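Probable hydrogenase maturation factor HypB (Methanocaldococcus jannaschii, PDB 2HF9) probably hydrolyses GTP slowly, an activity needed for nickel insertion into [NiFe] hydrogenases during their maturation, and binds zinc and probably nickel. Local coordinates at residues 53-66 and 205-219. Sequence-based numbering, arbitrary orientation.
Sequences LLIEKLIDNLKDKY and LKTMEGFDKVLEFIE. With GSP (5'-guanosine-diphosphate-monothiophosphate), chain E.
Phe211 is the knob that helix 211-219 drives into helix 53-62, seated among Leu54, Lys57, Leu58 and Asn61. With CG anti to the backbone N (chi1 -170°), its ring reaches across to the other helix: Leu54 CD1 lies in the ring plane at the edge, and CZ comes 3.6 Å from Lys57 O. That oxygen takes both Asn61 N and Asn61 ND2, from opposite faces of its plane, which holds the amide beside the phenyl. Lys57 runs outward: CB meets Phe211 CE1 at 3.7 Å, CG reaches Leu205 CD2, CD touches Met208 CE at 3.8 Å and CE lies by Met208 SD; a lysine suits this partly exposed place because its methylenes pack while its ammonium lies beyond them. In return Leu58, whose branched CD2 methyl meets Phe211 CZ and Leu215 CD2, fits among Phe211, Val214, Leu215 and Ile218. The helices cross at -71° in a P-loop GTPase of the SIMIBI class, where 53-62 continues the helix after the Walker A loop; Leu53 N binds GSP O1A and Leu205 N binds GSP O6 at 2.7 Å, linking this contact to alpha phosphate and guanine. Farther along, Glu219 bends at chi2 (-81°) to meet two donors: Lys65 NZ approaches OE2 at 2.8 Å from above the carboxylate plane, and Tyr66 OH gives OE1 a very short bond of 2.5 Å. Replacing this glutamate by an alanine would probably leave the Lys65 ammonium without this counter-charge and the Tyr66 hydroxyl without this acceptor.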
# COMPACT_ATOMS: atom_id res chain seq x y z
N LEU A 53 -0.10 10.37 -11.34
CA LEU A 53 -0.59 10.47 -12.71
C LEU A 53 -1.92 11.23 -12.78
O LEU A 53 -2.13 12.03 -13.69
CB LEU A 53 -0.69 9.10 -13.37
CG LEU A 53 -0.90 9.07 -14.89
CD1 LEU A 53 0.11 9.93 -15.65
CD2 LEU A 53 -0.86 7.63 -15.40
N LEU A 54 -2.81 10.97 -11.82
CA LEU A 54 -4.07 11.70 -11.73
C LEU A 54 -3.84 13.19 -11.49
O LEU A 54 -4.45 14.03 -12.16
CB LEU A 54 -4.96 11.12 -10.62
CG LEU A 54 -6.32 11.80 -10.37
CD1 LEU A 54 -7.19 11.82 -11.64
CD2 LEU A 54 -7.06 11.15 -9.21
N ILE A 55 -2.97 13.50 -10.54
CA ILE A 55 -2.64 14.90 -10.22
C ILE A 55 -2.03 15.60 -11.44
O ILE A 55 -2.41 16.74 -11.76
CB ILE A 55 -1.73 14.99 -8.96
CG1 ILE A 55 -2.56 14.76 -7.69
CG2 ILE A 55 -1.01 16.34 -8.88
CD1 ILE A 55 -1.74 14.50 -6.43
N GLU A 56 -1.12 14.91 -12.12
CA GLU A 56 -0.50 15.42 -13.35
C GLU A 56 -1.55 15.77 -14.40
O GLU A 56 -1.53 16.87 -14.96
CB GLU A 56 0.48 14.39 -13.93
CG GLU A 56 1.78 14.25 -13.16
CD GLU A 56 2.73 13.27 -13.81
OE1 GLU A 56 3.80 13.71 -14.26
OE2 GLU A 56 2.41 12.07 -13.90
N LYS A 57 -2.47 14.84 -14.64
CA LYS A 57 -3.56 15.06 -15.60
C LYS A 57 -4.47 16.21 -15.18
O LYS A 57 -4.89 17.01 -16.02
CB LYS A 57 -4.37 13.77 -15.82
CG LYS A 57 -3.61 12.64 -16.52
CD LYS A 57 -3.25 13.00 -17.95
CE LYS A 57 -2.61 11.83 -18.68
NZ LYS A 57 -2.26 12.22 -20.08
N LEU A 58 -4.78 16.28 -13.88
CA LEU A 58 -5.59 17.38 -13.35
C LEU A 58 -4.92 18.75 -13.52
O LEU A 58 -5.58 19.71 -13.93
CB LEU A 58 -5.97 17.14 -11.89
CG LEU A 58 -7.00 16.03 -11.62
CD1 LEU A 58 -7.12 15.79 -10.12
CD2 LEU A 58 -8.36 16.37 -12.22
N ILE A 59 -3.63 18.83 -13.21
CA ILE A 59 -2.85 20.05 -13.46
C ILE A 59 -2.96 20.49 -14.92
O ILE A 59 -3.37 21.62 -15.21
CB ILE A 59 -1.36 19.89 -13.05
CG1 ILE A 59 -1.23 19.72 -11.54
CG2 ILE A 59 -0.53 21.11 -13.51
CD1 ILE A 59 0.10 19.11 -11.10
N ASP A 60 -2.60 19.59 -15.84
CA ASP A 60 -2.64 19.87 -17.28
C ASP A 60 -3.98 20.43 -17.74
O ASP A 60 -4.03 21.34 -18.57
CB ASP A 60 -2.34 18.60 -18.08
CG ASP A 60 -0.89 18.17 -18.00
OD1 ASP A 60 -0.09 18.90 -17.39
OD2 ASP A 60 -0.56 17.10 -18.54
N ASN A 61 -5.06 19.89 -17.19
CA ASN A 61 -6.39 20.20 -17.70
C ASN A 61 -7.12 21.32 -16.96
O ASN A 61 -8.15 21.80 -17.42
CB ASN A 61 -7.22 18.92 -17.83
CG ASN A 61 -6.70 18.02 -18.95
OD1 ASN A 61 -6.88 18.32 -20.13
ND2 ASN A 61 -6.03 16.92 -18.58
N LEU A 62 -6.55 21.77 -15.84
CA LEU A 62 -7.17 22.82 -15.02
C LEU A 62 -6.33 24.08 -14.91
O LEU A 62 -6.82 25.11 -14.42
CB LEU A 62 -7.51 22.29 -13.62
CG LEU A 62 -8.63 21.25 -13.49
CD1 LEU A 62 -8.62 20.63 -12.08
CD2 LEU A 62 -9.99 21.84 -13.81
N LYS A 63 -5.08 24.02 -15.35
CA LYS A 63 -4.14 25.14 -15.16
C LYS A 63 -4.51 26.41 -15.94
O LYS A 63 -4.04 27.50 -15.61
CB LYS A 63 -2.69 24.73 -15.44
CG LYS A 63 -2.39 24.34 -16.88
CD LYS A 63 -0.97 23.82 -17.00
CE LYS A 63 -0.55 23.64 -18.44
NZ LYS A 63 0.81 23.04 -18.54
N ASP A 64 -5.35 26.25 -16.96
CA ASP A 64 -5.85 27.39 -17.75
C ASP A 64 -6.88 28.21 -16.98
O ASP A 64 -7.09 29.39 -17.25
CB ASP A 64 -6.44 26.92 -19.08
CG ASP A 64 -7.63 25.99 -18.90
OD1 ASP A 64 -7.44 24.75 -18.93
OD2 ASP A 64 -8.76 26.48 -18.71
N LYS A 65 -7.52 27.55 -16.01
CA LYS A 65 -8.62 28.12 -15.25
C LYS A 65 -8.20 28.44 -13.82
O LYS A 65 -8.70 29.39 -13.22
CB LYS A 65 -9.79 27.14 -15.24
CG LYS A 65 -11.10 27.66 -14.67
CD LYS A 65 -12.23 26.70 -14.99
CE LYS A 65 -13.50 27.07 -14.26
NZ LYS A 65 -14.57 26.06 -14.50
N TYR A 66 -7.27 27.65 -13.28
CA TYR A 66 -6.84 27.78 -11.89
C TYR A 66 -5.32 27.81 -11.76
O TYR A 66 -4.60 27.17 -12.52
CB TYR A 66 -7.35 26.61 -11.05
CG TYR A 66 -8.85 26.45 -11.02
CD1 TYR A 66 -9.49 25.49 -11.80
CD2 TYR A 66 -9.64 27.27 -10.21
CE1 TYR A 66 -10.87 25.34 -11.77
CE2 TYR A 66 -11.02 27.13 -10.17
CZ TYR A 66 -11.63 26.16 -10.95
OH TYR A 66 -12.99 26.03 -10.91
N LEU A 205 -6.41 6.16 -16.50
CA LEU A 205 -5.53 7.27 -16.85
C LEU A 205 -4.71 6.98 -18.11
O LEU A 205 -3.95 7.84 -18.57
CB LEU A 205 -4.63 7.65 -15.67
CG LEU A 205 -5.38 8.35 -14.53
CD1 LEU A 205 -4.56 8.35 -13.25
CD2 LEU A 205 -5.81 9.78 -14.92
N LYS A 206 -4.86 5.77 -18.64
CA LYS A 206 -4.25 5.39 -19.92
C LYS A 206 -5.17 5.78 -21.09
O LYS A 206 -4.75 6.49 -21.99
CB LYS A 206 -3.92 3.90 -19.94
CG LYS A 206 -3.18 3.41 -21.19
CD LYS A 206 -2.72 1.97 -20.98
CE LYS A 206 -1.72 1.52 -22.04
NZ LYS A 206 -1.12 0.20 -21.66
N THR A 207 -6.42 5.33 -21.05
CA THR A 207 -7.40 5.65 -22.10
C THR A 207 -8.08 6.99 -21.83
O THR A 207 -8.67 7.59 -22.74
CB THR A 207 -8.50 4.59 -22.21
OG1 THR A 207 -9.35 4.66 -21.05
CG2 THR A 207 -7.91 3.18 -22.33
N MET A 208 -8.00 7.44 -20.58
CA MET A 208 -8.65 8.67 -20.07
C MET A 208 -10.17 8.56 -19.87
O MET A 208 -10.82 9.55 -19.51
CB MET A 208 -8.26 9.92 -20.88
CG MET A 208 -6.77 10.26 -20.81
SD MET A 208 -6.18 10.62 -19.13
CE MET A 208 -6.84 12.26 -18.85
N GLU A 209 -10.72 7.36 -20.06
CA GLU A 209 -12.14 7.13 -19.78
C GLU A 209 -12.43 7.36 -18.30
O GLU A 209 -11.74 6.83 -17.43
CB GLU A 209 -12.57 5.72 -20.19
CG GLU A 209 -14.08 5.50 -20.03
CD GLU A 209 -14.55 4.09 -20.33
OE1 GLU A 209 -13.74 3.25 -20.76
OE2 GLU A 209 -15.75 3.83 -20.13
N GLY A 210 -13.45 8.18 -18.02
CA GLY A 210 -13.84 8.51 -16.66
C GLY A 210 -13.21 9.79 -16.12
O GLY A 210 -13.63 10.29 -15.08
N PHE A 211 -12.22 10.32 -16.83
CA PHE A 211 -11.54 11.54 -16.38
C PHE A 211 -12.50 12.73 -16.25
O PHE A 211 -12.38 13.52 -15.32
CB PHE A 211 -10.34 11.89 -17.28
CG PHE A 211 -9.46 12.99 -16.72
CD1 PHE A 211 -8.77 12.81 -15.52
CD2 PHE A 211 -9.33 14.20 -17.39
CE1 PHE A 211 -7.96 13.82 -15.00
CE2 PHE A 211 -8.52 15.21 -16.88
CZ PHE A 211 -7.84 15.03 -15.68
N ASP A 212 -13.44 12.82 -17.19
CA ASP A 212 -14.49 13.85 -17.17
C ASP A 212 -15.21 13.90 -15.81
O ASP A 212 -15.52 14.98 -15.31
CB ASP A 212 -15.50 13.61 -18.31
CG ASP A 212 -16.59 14.68 -18.38
OD1 ASP A 212 -16.25 15.88 -18.43
OD2 ASP A 212 -17.78 14.32 -18.39
N LYS A 213 -15.47 12.73 -15.23
CA LYS A 213 -16.14 12.63 -13.93
C LYS A 213 -15.26 13.09 -12.76
O LYS A 213 -15.78 13.59 -11.76
CB LYS A 213 -16.65 11.20 -13.68
CG LYS A 213 -17.58 10.64 -14.76
CD LYS A 213 -18.81 11.52 -15.00
CE LYS A 213 -19.88 11.30 -13.93
NZ LYS A 213 -21.07 12.19 -14.17
N VAL A 214 -13.94 12.92 -12.87
CA VAL A 214 -13.03 13.43 -11.84
C VAL A 214 -12.99 14.96 -11.91
O VAL A 214 -13.10 15.63 -10.89
CB VAL A 214 -11.59 12.84 -11.95
CG1 VAL A 214 -10.72 13.31 -10.77
CG2 VAL A 214 -11.63 11.30 -11.99
N LEU A 215 -12.84 15.50 -13.12
CA LEU A 215 -12.89 16.95 -13.32
C LEU A 215 -14.19 17.53 -12.79
O LEU A 215 -14.18 18.58 -12.14
CB LEU A 215 -12.73 17.30 -14.81
CG LEU A 215 -11.35 17.14 -15.43
CD1 LEU A 215 -11.44 17.29 -16.95
CD2 LEU A 215 -10.35 18.14 -14.85
N GLU A 216 -15.30 16.84 -13.05
CA GLU A 216 -16.61 17.23 -12.54
C GLU A 216 -16.60 17.35 -11.02
O GLU A 216 -17.10 18.34 -10.46
CB GLU A 216 -17.66 16.22 -12.99
CG GLU A 216 -19.07 16.57 -12.56
CD GLU A 216 -20.07 15.48 -12.91
OE1 GLU A 216 -19.68 14.48 -13.56
OE2 GLU A 216 -21.24 15.61 -12.52
N PHE A 217 -16.04 16.34 -10.35
CA PHE A 217 -15.93 16.35 -8.89
C PHE A 217 -15.12 17.54 -8.39
O PHE A 217 -15.52 18.19 -7.42
CB PHE A 217 -15.33 15.04 -8.36
CG PHE A 217 -15.10 15.05 -6.87
CD1 PHE A 217 -16.14 14.77 -5.98
CD2 PHE A 217 -13.84 15.37 -6.35
CE1 PHE A 217 -15.93 14.80 -4.60
CE2 PHE A 217 -13.63 15.40 -4.96
CZ PHE A 217 -14.68 15.12 -4.10
N ILE A 218 -13.98 17.80 -9.02
CA ILE A 218 -13.12 18.93 -8.63
C ILE A 218 -13.89 20.25 -8.71
O ILE A 218 -13.90 21.03 -7.75
CB ILE A 218 -11.80 19.01 -9.48
CG1 ILE A 218 -10.97 17.72 -9.38
CG2 ILE A 218 -10.98 20.24 -9.10
CD1 ILE A 218 -10.44 17.39 -7.99
N GLU A 219 -14.54 20.48 -9.85
CA GLU A 219 -15.27 21.72 -10.10
C GLU A 219 -16.46 21.91 -9.16
O GLU A 219 -16.66 23.01 -8.63
CB GLU A 219 -15.72 21.81 -11.56
CG GLU A 219 -14.58 21.97 -12.55
CD GLU A 219 -14.08 23.41 -12.67
OE1 GLU A 219 -14.43 24.26 -11.82
OE2 GLU A 219 -13.34 23.69 -13.63
PG GSP E . 3.11 6.23 -5.30
O3B GSP E . 2.28 5.79 -6.61
S1G GSP E . 2.40 5.51 -3.90
O2G GSP E . 4.54 5.71 -5.52
O3G GSP E . 3.12 7.76 -5.21
PB GSP E . 1.08 6.65 -7.27
O1B GSP E . -0.19 6.25 -6.63
O2B GSP E . 1.31 8.10 -7.24
PA GSP E . 1.67 6.57 -10.12
O1A GSP E . 0.98 7.79 -10.62
O2A GSP E . 3.13 6.79 -9.98
O3A GSP E . 1.01 6.02 -8.76
O5' GSP E . 1.31 5.36 -11.11
C5' GSP E . 1.80 4.05 -10.86
C4' GSP E . 1.94 3.30 -12.18
O4' GSP E . 0.67 2.98 -12.72
C3' GSP E . 2.67 4.09 -13.26
O3' GSP E . 3.48 3.17 -13.94
C2' GSP E . 1.57 4.60 -14.16
O2' GSP E . 1.99 4.72 -15.49
C1' GSP E . 0.54 3.49 -14.04
N9 GSP E . -0.87 3.88 -14.19
C8 GSP E . -1.58 4.82 -13.47
N7 GSP E . -2.86 4.80 -13.91
C5 GSP E . -2.98 3.87 -14.89
C6 GSP E . -4.05 3.44 -15.67
O6 GSP E . -5.16 3.94 -15.53
N1 GSP E . -3.85 2.43 -16.59
C2 GSP E . -2.60 1.86 -16.75
N2 GSP E . -2.41 0.90 -17.65
N3 GSP E . -1.54 2.29 -15.97
C4 GSP E . -1.73 3.27 -15.06